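Local coordinates for hypothetical membrane spanning protein (Thermus thermophilus, PDB 2VPZ) that probably serves as the quinone-binding membrane subunit of a polysulfide reductase complex, embedded in the lipid bilayer by a bundle of transmembrane helices, at residues C[175-180]-C[219-224]; C[157-162]-C[230-235]; C[10-15]-C[242-247]. All blocks are in the same frame, centred on the assembly; numbering follows the deposited sequence.

Contact 1: residues C[175-180]-C[219-224]; sequences PLRVLA and GTFWQE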
loop_
_atom_site.group_PDB
_atom_site.type_symbol
_atom_site.label_atom_id
_atom_site.label_comp_id
_atom_site.label_asym_id
_atom_site.label_seq_id
_atom_site.Cartn_x
_atom_site.Cartn_y
_atom_site.Cartn_z
ATOM N N PRO C 175 -14.853 1.094 54.938
ATOM C CA PRO C 175 -13.940 0.915 53.788
ATOM C C PRO C 175 -14.729 0.329 52.566
ATOM O O PRO C 175 -14.442 0.675 51.422
ATOM C CB PRO C 175 -12.842 -0.036 54.294
ATOM C CG PRO C 175 -13.381 -0.623 55.597
ATOM C CD PRO C 175 -14.350 0.420 56.137
ATOM N N LEU C 176 -15.719 -0.531 52.817
ATOM C CA LEU C 176 -16.531 -1.093 51.721
ATOM C C LEU C 176 -17.240 0.026 50.914
ATOM O O LEU C 176 -17.328 -0.067 49.696
ATOM C CB LEU C 176 -17.579 -2.142 52.214
ATOM C CG LEU C 176 -18.690 -2.604 51.228
ATOM C CD1 LEU C 176 -18.116 -3.553 50.143
ATOM C CD2 LEU C 176 -19.849 -3.296 51.992
ATOM N N ARG C 177 -17.706 1.092 51.568
ATOM C CA ARG C 177 -18.392 2.211 50.879
ATOM C C ARG C 177 -17.435 3.163 50.093
ATOM O O ARG C 177 -17.810 3.721 49.043
ATOM C CB ARG C 177 -19.265 3.009 51.861
ATOM C CG ARG C 177 -20.376 2.210 52.562
ATOM C CD ARG C 177 -21.330 3.106 53.369
ATOM N NE ARG C 177 -22.698 2.584 53.418
ATOM C CZ ARG C 177 -23.405 2.365 54.518
ATOM N NH1 ARG C 177 -22.879 2.622 55.705
ATOM N NH2 ARG C 177 -24.638 1.876 54.430
ATOM N N VAL C 178 -16.226 3.348 50.618
ATOM C CA VAL C 178 -15.180 4.171 49.995
ATOM C C VAL C 178 -14.708 3.446 48.704
ATOM O O VAL C 178 -14.760 4.003 47.604
ATOM C CB VAL C 178 -13.933 4.376 50.967
ATOM C CG1 VAL C 178 -12.815 5.167 50.262
ATOM C CG2 VAL C 178 -14.363 5.092 52.267
ATOM N N LEU C 179 -14.277 2.188 48.847
ATOM C CA LEU C 179 -13.825 1.363 47.716
ATOM C C LEU C 179 -14.915 1.020 46.675
ATOM O O LEU C 179 -14.609 0.781 45.501
ATOM C CB LEU C 179 -13.149 0.068 48.217
ATOM C CG LEU C 179 -11.850 0.316 48.993
ATOM C CD1 LEU C 179 -11.264 -1.007 49.493
ATOM C CD2 LEU C 179 -10.845 1.067 48.102
ATOM N N ALA C 180 -16.173 0.981 47.100
ATOM C CA ALA C 180 -17.288 0.710 46.182
ATOM C C ALA C 180 -17.635 2.004 45.397
ATOM O O ALA C 180 -18.118 1.941 44.262
ATOM C CB ALA C 180 -18.529 0.156 46.954
ATOM N N GLY C 219 -26.841 0.761 45.922
ATOM C CA GLY C 219 -27.519 0.298 47.113
ATOM C C GLY C 219 -26.530 -0.010 48.232
ATOM O O GLY C 219 -26.905 -0.436 49.337
ATOM N N THR C 220 -25.242 0.166 47.954
ATOM C CA THR C 220 -24.214 -0.027 48.983
ATOM C C THR C 220 -24.193 1.233 49.939
ATOM O O THR C 220 -23.633 1.156 51.038
ATOM C CB THR C 220 -22.765 -0.261 48.336
ATOM O OG1 THR C 220 -22.812 -1.217 47.282
ATOM C CG2 THR C 220 -21.749 -0.732 49.420
ATOM N N PHE C 221 -24.830 2.346 49.548
ATOM C CA PHE C 221 -24.913 3.622 50.319
ATOM C C PHE C 221 -26.268 3.978 50.988
ATOM O O PHE C 221 -26.409 5.059 51.577
ATOM C CB PHE C 221 -24.487 4.800 49.405
ATOM C CG PHE C 221 -23.256 4.557 48.598
ATOM C CD1 PHE C 221 -23.307 4.504 47.192
ATOM C CD2 PHE C 221 -22.043 4.356 49.238
ATOM C CE1 PHE C 221 -22.150 4.245 46.452
ATOM C CE2 PHE C 221 -20.882 4.080 48.526
ATOM C CZ PHE C 221 -20.932 4.025 47.114
ATOM N N TRP C 222 -27.212 3.043 50.886
ATOM C CA TRP C 222 -28.623 3.062 51.386
ATOM C C TRP C 222 -28.942 2.352 52.734
ATOM O O TRP C 222 -28.537 2.822 53.812
ATOM C CB TRP C 222 -29.568 2.477 50.318
ATOM C CG TRP C 222 -31.023 2.429 50.762
ATOM C CD1 TRP C 222 -31.597 3.163 51.772
ATOM C CD2 TRP C 222 -32.095 1.640 50.196
ATOM N NE1 TRP C 222 -32.934 2.887 51.860
ATOM C CE2 TRP C 222 -33.272 1.960 50.912
ATOM C CE3 TRP C 222 -32.177 0.693 49.152
ATOM C CZ2 TRP C 222 -34.534 1.373 50.618
ATOM C CZ3 TRP C 222 -33.435 0.100 48.847
ATOM C CH2 TRP C 222 -34.591 0.451 49.586
ATOM N N GLN C 223 -29.684 1.241 52.676
ATOM C CA GLN C 223 -30.070 0.427 53.857
ATOM C C GLN C 223 -28.881 -0.497 54.288
ATOM O O GLN C 223 -28.271 -1.184 53.453
ATOM C CB GLN C 223 -31.386 -0.414 53.601
ATOM C CG GLN C 223 -32.057 -1.139 54.856
ATOM C CD GLN C 223 -33.222 -0.368 55.536
ATOM O OE1 GLN C 223 -33.615 0.716 55.102
ATOM N NE2 GLN C 223 -33.781 -0.953 56.610
ATOM N N GLU C 224 -28.556 -0.428 55.583
ATOM C CA GLU C 224 -27.490 -1.182 56.279
ATOM C C GLU C 224 -27.328 -2.662 55.828
ATOM O O GLU C 224 -26.266 -3.016 55.324
ATOM C CB GLU C 224 -27.671 -1.114 57.824
ATOM C CG GLU C 224 -26.473 -1.584 58.714
ATOM C CD GLU C 224 -25.309 -0.582 58.740
ATOM O OE1 GLU C 224 -25.102 0.114 57.725
ATOM O OE2 GLU C 224 -24.594 -0.508 59.775
#
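Arg177 turns CG away from its own carbonyl carbon (chi1 -60°) and bends farther out at chi3 (149°), which carries its guanidinium across to the backbone of Thr220. In this membrane subunit of the NrfD-like family, the contact joins the first turns of helix 175-189 to the loop leading from helix 210-217 to helix 227-245. Arg177 NE donates to Thr220 O at 2.9 Å, with an N-H...O angle of 153°. The donor lies in the carbonyl plane, while the oxygen is somewhat tilted from the guanidinium plane. Arginine suits this place because its chain is long enough to span the gap and still offer several N-H groups. One of these, Arg177 NH2, forms a long salt bridge of 3.8 Å to Glu224 OE1, the two charged planes being turned modestly against each other.

The Thr220 methyl makes the apolar part of the contact. Thr220 CG2 faces Leu176 CG at 4.0 Å and Ala180 CB at 4.2 Å, the small alanine leaving room for the loop to come near. Threonine serves both sides here, since its OG1 bonds back to Gly217 O while its methyl packs forward. The same helix packs through Leu179 on Leu154 of helix 148-166. Phe221 slides in edge-on, its CE2 3.9 Å from Arg177 CB. The ring edge is turned to the carbonyl, with Phe221 CE2 3.1 Å from Arg177 O.

Contact 2: residues C[157-162]-C[230-235]; sequences LVLALG and AGLLAA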
loop_
_atom_site.group_PDB
_atom_site.type_symbol
_atom_site.label_atom_id
_atom_site.label_comp_id
_atom_site.label_asym_id
_atom_site.label_seq_id
_atom_site.Cartn_x
_atom_site.Cartn_y
_atom_site.Cartn_z
ATOM N N LEU C 157 -11.476 -6.018 46.083
ATOM C CA LEU C 157 -11.576 -5.443 47.428
ATOM C C LEU C 157 -13.062 -5.289 47.837
ATOM O O LEU C 157 -13.435 -5.615 48.965
ATOM C CB LEU C 157 -10.794 -4.113 47.526
ATOM C CG LEU C 157 -9.265 -4.259 47.307
ATOM C CD1 LEU C 157 -8.568 -2.880 47.201
ATOM C CD2 LEU C 157 -8.664 -5.118 48.446
ATOM N N VAL C 158 -13.913 -4.821 46.936
ATOM C CA VAL C 158 -15.336 -4.727 47.238
ATOM C C VAL C 158 -15.896 -6.167 47.577
ATOM O O VAL C 158 -16.753 -6.316 48.460
ATOM C CB VAL C 158 -16.126 -4.074 46.048
ATOM C CG1 VAL C 158 -17.606 -3.952 46.389
ATOM C CG2 VAL C 158 -15.522 -2.679 45.722
ATOM N N LEU C 159 -15.385 -7.216 46.916
ATOM C CA LEU C 159 -15.805 -8.611 47.203
ATOM C C LEU C 159 -15.366 -9.075 48.612
ATOM O O LEU C 159 -16.173 -9.619 49.358
ATOM C CB LEU C 159 -15.286 -9.628 46.156
ATOM C CG LEU C 159 -15.815 -9.526 44.713
ATOM C CD1 LEU C 159 -15.267 -10.667 43.840
ATOM C CD2 LEU C 159 -17.346 -9.545 44.715
ATOM N N ALA C 160 -14.098 -8.880 48.957
ATOM C CA ALA C 160 -13.610 -9.285 50.273
ATOM C C ALA C 160 -14.290 -8.532 51.450
ATOM O O ALA C 160 -14.741 -9.159 52.426
ATOM C CB ALA C 160 -12.063 -9.134 50.372
ATOM N N LEU C 161 -14.371 -7.207 51.355
ATOM C CA LEU C 161 -14.984 -6.361 52.392
ATOM C C LEU C 161 -16.518 -6.565 52.502
ATOM O O LEU C 161 -17.101 -6.440 53.596
ATOM C CB LEU C 161 -14.627 -4.867 52.177
ATOM C CG LEU C 161 -13.146 -4.440 52.397
ATOM C CD1 LEU C 161 -12.869 -3.025 51.834
ATOM C CD2 LEU C 161 -12.805 -4.509 53.900
ATOM N N GLY C 162 -17.149 -6.880 51.373
ATOM C CA GLY C 162 -18.572 -7.159 51.326
ATOM C C GLY C 162 -18.886 -8.447 52.087
ATOM O O GLY C 162 -19.919 -8.554 52.761
ATOM N N ALA C 230 -25.714 -5.939 47.577
ATOM C CA ALA C 230 -25.659 -5.048 46.424
ATOM C C ALA C 230 -24.213 -4.789 45.933
ATOM O O ALA C 230 -23.956 -4.817 44.726
ATOM C CB ALA C 230 -26.378 -3.694 46.742
ATOM N N GLY C 231 -23.286 -4.554 46.863
ATOM C CA GLY C 231 -21.881 -4.334 46.555
ATOM C C GLY C 231 -21.175 -5.560 45.999
ATOM O O GLY C 231 -20.325 -5.454 45.097
ATOM N N LEU C 232 -21.525 -6.741 46.528
ATOM C CA LEU C 232 -21.004 -8.071 46.092
ATOM C C LEU C 232 -21.473 -8.399 44.659
ATOM O O LEU C 232 -20.665 -8.772 43.796
ATOM C CB LEU C 232 -21.440 -9.221 47.026
ATOM C CG LEU C 232 -20.608 -9.636 48.259
ATOM C CD1 LEU C 232 -21.520 -10.032 49.442
ATOM C CD2 LEU C 232 -19.638 -10.788 47.904
ATOM N N LEU C 233 -22.772 -8.291 44.413
ATOM C CA LEU C 233 -23.335 -8.584 43.106
ATOM C C LEU C 233 -22.890 -7.553 42.036
ATOM O O LEU C 233 -22.689 -7.920 40.882
ATOM C CB LEU C 233 -24.883 -8.720 43.173
ATOM C CG LEU C 233 -25.472 -9.544 44.349
ATOM C CD1 LEU C 233 -27.014 -9.499 44.344
ATOM C CD2 LEU C 233 -24.963 -11.002 44.304
ATOM N N ALA C 234 -22.713 -6.285 42.386
ATOM C CA ALA C 234 -22.253 -5.316 41.381
ATOM C C ALA C 234 -20.798 -5.629 40.978
ATOM O O ALA C 234 -20.478 -5.735 39.784
ATOM C CB ALA C 234 -22.349 -3.833 41.887
ATOM N N ALA C 235 -19.931 -5.825 41.970
ATOM C CA ALA C 235 -18.520 -6.152 41.732
ATOM C C ALA C 235 -18.271 -7.488 40.979
ATOM O O ALA C 235 -17.302 -7.590 40.209
ATOM C CB ALA C 235 -17.726 -6.122 43.077
#
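Segments 157-162 of helix 148-166 and 230-235 of helix 227-245 run nearly antiparallel, 152° between their directions, and their axes approach to 8.6 Å, with Leu159 and Leu232 nearest in the backbone. This is a helix-helix contact of the transmembrane bundle, made close by small residues: Gly162, Gly231 and Ala235 let larger side chains press on the backbone opposite. Val158, with CG1 anti to its own N (chi1 -179°), lays that methyl 3.4 Å from Gly231 O, and its CB meets Ala235 CB at 3.9 Å. Leu159 reaches across with one branch, CD2 touching Leu232 O at 3.5 Å and Ala235 CB at 3.8 Å. Leucine suits the place because its length brings one methyl against both a carbonyl oxygen and the alanine methyl. In return, Leu232 CD2 meets Leu159 CD2 at 4.1 Å. Were Leu232 replaced by an alanine, the Leu159 methyl would probably lose its leucine partner and a gap open over Gly162. Leu159 also meets Val23 of helix 16-41, and Val158 meets Ser183 of helix 175-189. A CB on Gly162 would crowd Leu232 CG, and Leu232 CD1 comes to 4.0 Å from Gly162 O.

Contact 3: residues C[10-15]-C[242-247]; sequences AQEFWH and LVLAGQ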
loop_
_atom_site.group_PDB
_atom_site.type_symbol
_atom_site.label_atom_id
_atom_site.label_comp_id
_atom_site.label_asym_id
_atom_site.label_seq_id
_atom_site.Cartn_x
_atom_site.Cartn_y
_atom_site.Cartn_z
ATOM N N ALA C 10 -12.133 -17.510 15.680
ATOM C CA ALA C 10 -12.534 -16.322 16.423
ATOM C C ALA C 10 -13.626 -16.518 17.475
ATOM O O ALA C 10 -14.300 -15.559 17.861
ATOM C CB ALA C 10 -12.972 -15.204 15.439
ATOM N N GLN C 11 -13.794 -17.752 17.933
ATOM C CA GLN C 11 -14.793 -18.105 18.944
ATOM C C GLN C 11 -14.286 -17.897 20.393
ATOM O O GLN C 11 -13.083 -17.866 20.651
ATOM C CB GLN C 11 -15.274 -19.559 18.773
ATOM C CG GLN C 11 -14.181 -20.637 18.970
ATOM C CD GLN C 11 -13.285 -20.854 17.729
ATOM O OE1 GLN C 11 -12.206 -21.467 17.812
ATOM N NE2 GLN C 11 -13.752 -20.371 16.567
ATOM N N GLU C 12 -15.230 -17.750 21.314
ATOM C CA GLU C 12 -14.972 -17.565 22.739
ATOM C C GLU C 12 -13.998 -18.640 23.290
ATOM O O GLU C 12 -14.273 -19.838 23.195
ATOM C CB GLU C 12 -16.308 -17.610 23.500
ATOM C CG GLU C 12 -16.236 -17.406 24.999
ATOM C CD GLU C 12 -17.495 -17.885 25.723
ATOM O OE1 GLU C 12 -17.674 -19.121 25.845
ATOM O OE2 GLU C 12 -18.302 -17.024 26.127
ATOM N N PHE C 13 -12.862 -18.202 23.844
ATOM C CA PHE C 13 -11.841 -19.088 24.428
ATOM C C PHE C 13 -11.947 -19.190 25.973
ATOM O O PHE C 13 -11.420 -20.135 26.561
ATOM C CB PHE C 13 -10.407 -18.652 24.003
ATOM C CG PHE C 13 -10.135 -17.140 24.096
ATOM C CD1 PHE C 13 -9.601 -16.560 25.263
ATOM C CD2 PHE C 13 -10.451 -16.292 23.024
ATOM C CE1 PHE C 13 -9.390 -15.152 25.359
ATOM C CE2 PHE C 13 -10.250 -14.882 23.101
ATOM C CZ PHE C 13 -9.721 -14.314 24.275
ATOM N N TRP C 14 -12.603 -18.216 26.619
ATOM C CA TRP C 14 -12.825 -18.191 28.095
ATOM C C TRP C 14 -14.348 -18.132 28.340
ATOM O O TRP C 14 -14.982 -17.113 28.045
ATOM C CB TRP C 14 -12.103 -17.003 28.793
ATOM C CG TRP C 14 -10.569 -17.167 28.906
ATOM C CD1 TRP C 14 -9.870 -18.352 28.913
ATOM C CD2 TRP C 14 -9.556 -16.119 28.951
ATOM N NE1 TRP C 14 -8.512 -18.106 28.942
ATOM C CE2 TRP C 14 -8.291 -16.755 28.962
ATOM C CE3 TRP C 14 -9.598 -14.710 28.970
ATOM C CZ2 TRP C 14 -7.068 -16.027 29.000
ATOM C CZ3 TRP C 14 -8.381 -13.973 29.007
ATOM C CH2 TRP C 14 -7.139 -14.644 29.017
ATOM N N HIS C 15 -14.892 -19.223 28.886
ATOM C CA HIS C 15 -16.313 -19.449 29.143
ATOM C C HIS C 15 -16.901 -18.932 30.471
ATOM O O HIS C 15 -16.199 -18.270 31.239
ATOM C CB HIS C 15 -16.516 -20.974 28.913
ATOM C CG HIS C 15 -15.904 -21.532 27.671
ATOM N ND1 HIS C 15 -16.353 -21.188 26.434
ATOM C CD2 HIS C 15 -14.831 -22.314 27.473
ATOM C CE1 HIS C 15 -15.577 -21.715 25.518
ATOM N NE2 HIS C 15 -14.638 -22.411 26.125
ATOM N N LEU C 242 -17.069 -8.151 31.807
ATOM C CA LEU C 242 -15.909 -7.651 31.072
ATOM C C LEU C 242 -15.085 -8.813 30.499
ATOM O O LEU C 242 -14.445 -8.665 29.457
ATOM C CB LEU C 242 -14.995 -6.744 31.943
ATOM C CG LEU C 242 -15.484 -5.334 32.326
ATOM C CD1 LEU C 242 -14.706 -4.781 33.550
ATOM C CD2 LEU C 242 -15.376 -4.373 31.115
ATOM N N VAL C 243 -15.097 -9.956 31.181
ATOM C CA VAL C 243 -14.349 -11.142 30.741
ATOM C C VAL C 243 -14.997 -11.821 29.504
ATOM O O VAL C 243 -14.298 -12.259 28.580
ATOM C CB VAL C 243 -14.172 -12.195 31.925
ATOM C CG1 VAL C 243 -13.689 -13.560 31.385
ATOM C CG2 VAL C 243 -13.171 -11.652 32.977
ATOM N N LEU C 244 -16.324 -11.887 29.480
ATOM C CA LEU C 244 -17.057 -12.483 28.362
ATOM C C LEU C 244 -17.186 -11.526 27.160
ATOM O O LEU C 244 -16.992 -11.928 26.021
ATOM C CB LEU C 244 -18.464 -12.963 28.832
ATOM C CG LEU C 244 -18.426 -14.015 29.958
ATOM C CD1 LEU C 244 -19.798 -14.196 30.613
ATOM C CD2 LEU C 244 -17.897 -15.358 29.413
ATOM N N ALA C 245 -17.471 -10.254 27.409
ATOM C CA ALA C 245 -17.640 -9.271 26.341
ATOM C C ALA C 245 -16.366 -8.700 25.690
ATOM O O ALA C 245 -16.426 -8.101 24.604
ATOM C CB ALA C 245 -18.531 -8.090 26.823
ATOM N N GLY C 246 -15.214 -8.878 26.318
ATOM C CA GLY C 246 -13.981 -8.336 25.781
ATOM C C GLY C 246 -13.147 -9.197 24.840
ATOM O O GLY C 246 -12.067 -8.773 24.383
ATOM N N GLN C 247 -13.622 -10.413 24.552
ATOM C CA GLN C 247 -12.943 -11.398 23.662
ATOM C C GLN C 247 -13.308 -11.101 22.211
ATOM O O GLN C 247 -13.948 -11.898 21.536
ATOM C CB GLN C 247 -13.381 -12.840 23.996
ATOM C CG GLN C 247 -12.898 -13.323 25.361
ATOM C CD GLN C 247 -13.555 -14.626 25.865
ATOM O OE1 GLN C 247 -13.398 -15.705 25.278
ATOM N NE2 GLN C 247 -14.287 -14.522 26.977
#
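Gln247 is gripped through its amide by the backbone of Phe13 and Trp14. With CG turned from its carbonyl carbon (chi1 -68°) and the chain extended beyond, the amide reaches into the loop before helix 16-41. Gln247 OE1 accepts Trp14 N at 3.0 Å, nearly straight at 166° but from above the carbonyl plane, and takes a second, weak bond from Phe13 N. Gln247 NE2 gives one bond in its amide plane to Trp14 O at 2.9 Å, on a lone pair, and another back to Val243 O at 2.8 Å. With oxygen and nitrogen both engaged, the amide is held against flipping, a task glutamine suits by carrying acceptor and donor together. Phe13 has CG between its backbone N and carbonyl carbon (chi1 45°), which sets its ring face under Gln247 OE1, 3.6 Å above the ring plane, while CZ touches Gln247 CG at 3.5 Å. The indole of Trp14, whose face is met by Phe13 CE1, sends NE1 to the backbone of another protein's chain. His15 follows at the N-cap of helix 16-41, and Gln247 ties the approach to it to the C-terminal part of helix 227-245, which packs through Val243 on Phe152 of helix 148-166.

In the fold
Contacts 1 and 2 are neighbours, their centres 9 Å apart, and they touch: Leu176 CD1 lies 3.5 Å from Val158 O, and Thr220 OG1 3.3 Å from Gly231 CA. Successive helices 148-166 and 175-189 lie together in this packed region. Contact 3 uses the far part of helix 227-245, shared with contact 2, its centre about 23 Å from that of contact 2 and 30 Å from that of contact 1. It lies closest of the three to the quinone-binding residues, which carry no quinone in this model: the Trp14 side chain is about 8 Å from that of His21 and 9 Å from that of Tyr130. The Leu159 side chain is about 11 Å from that of His21.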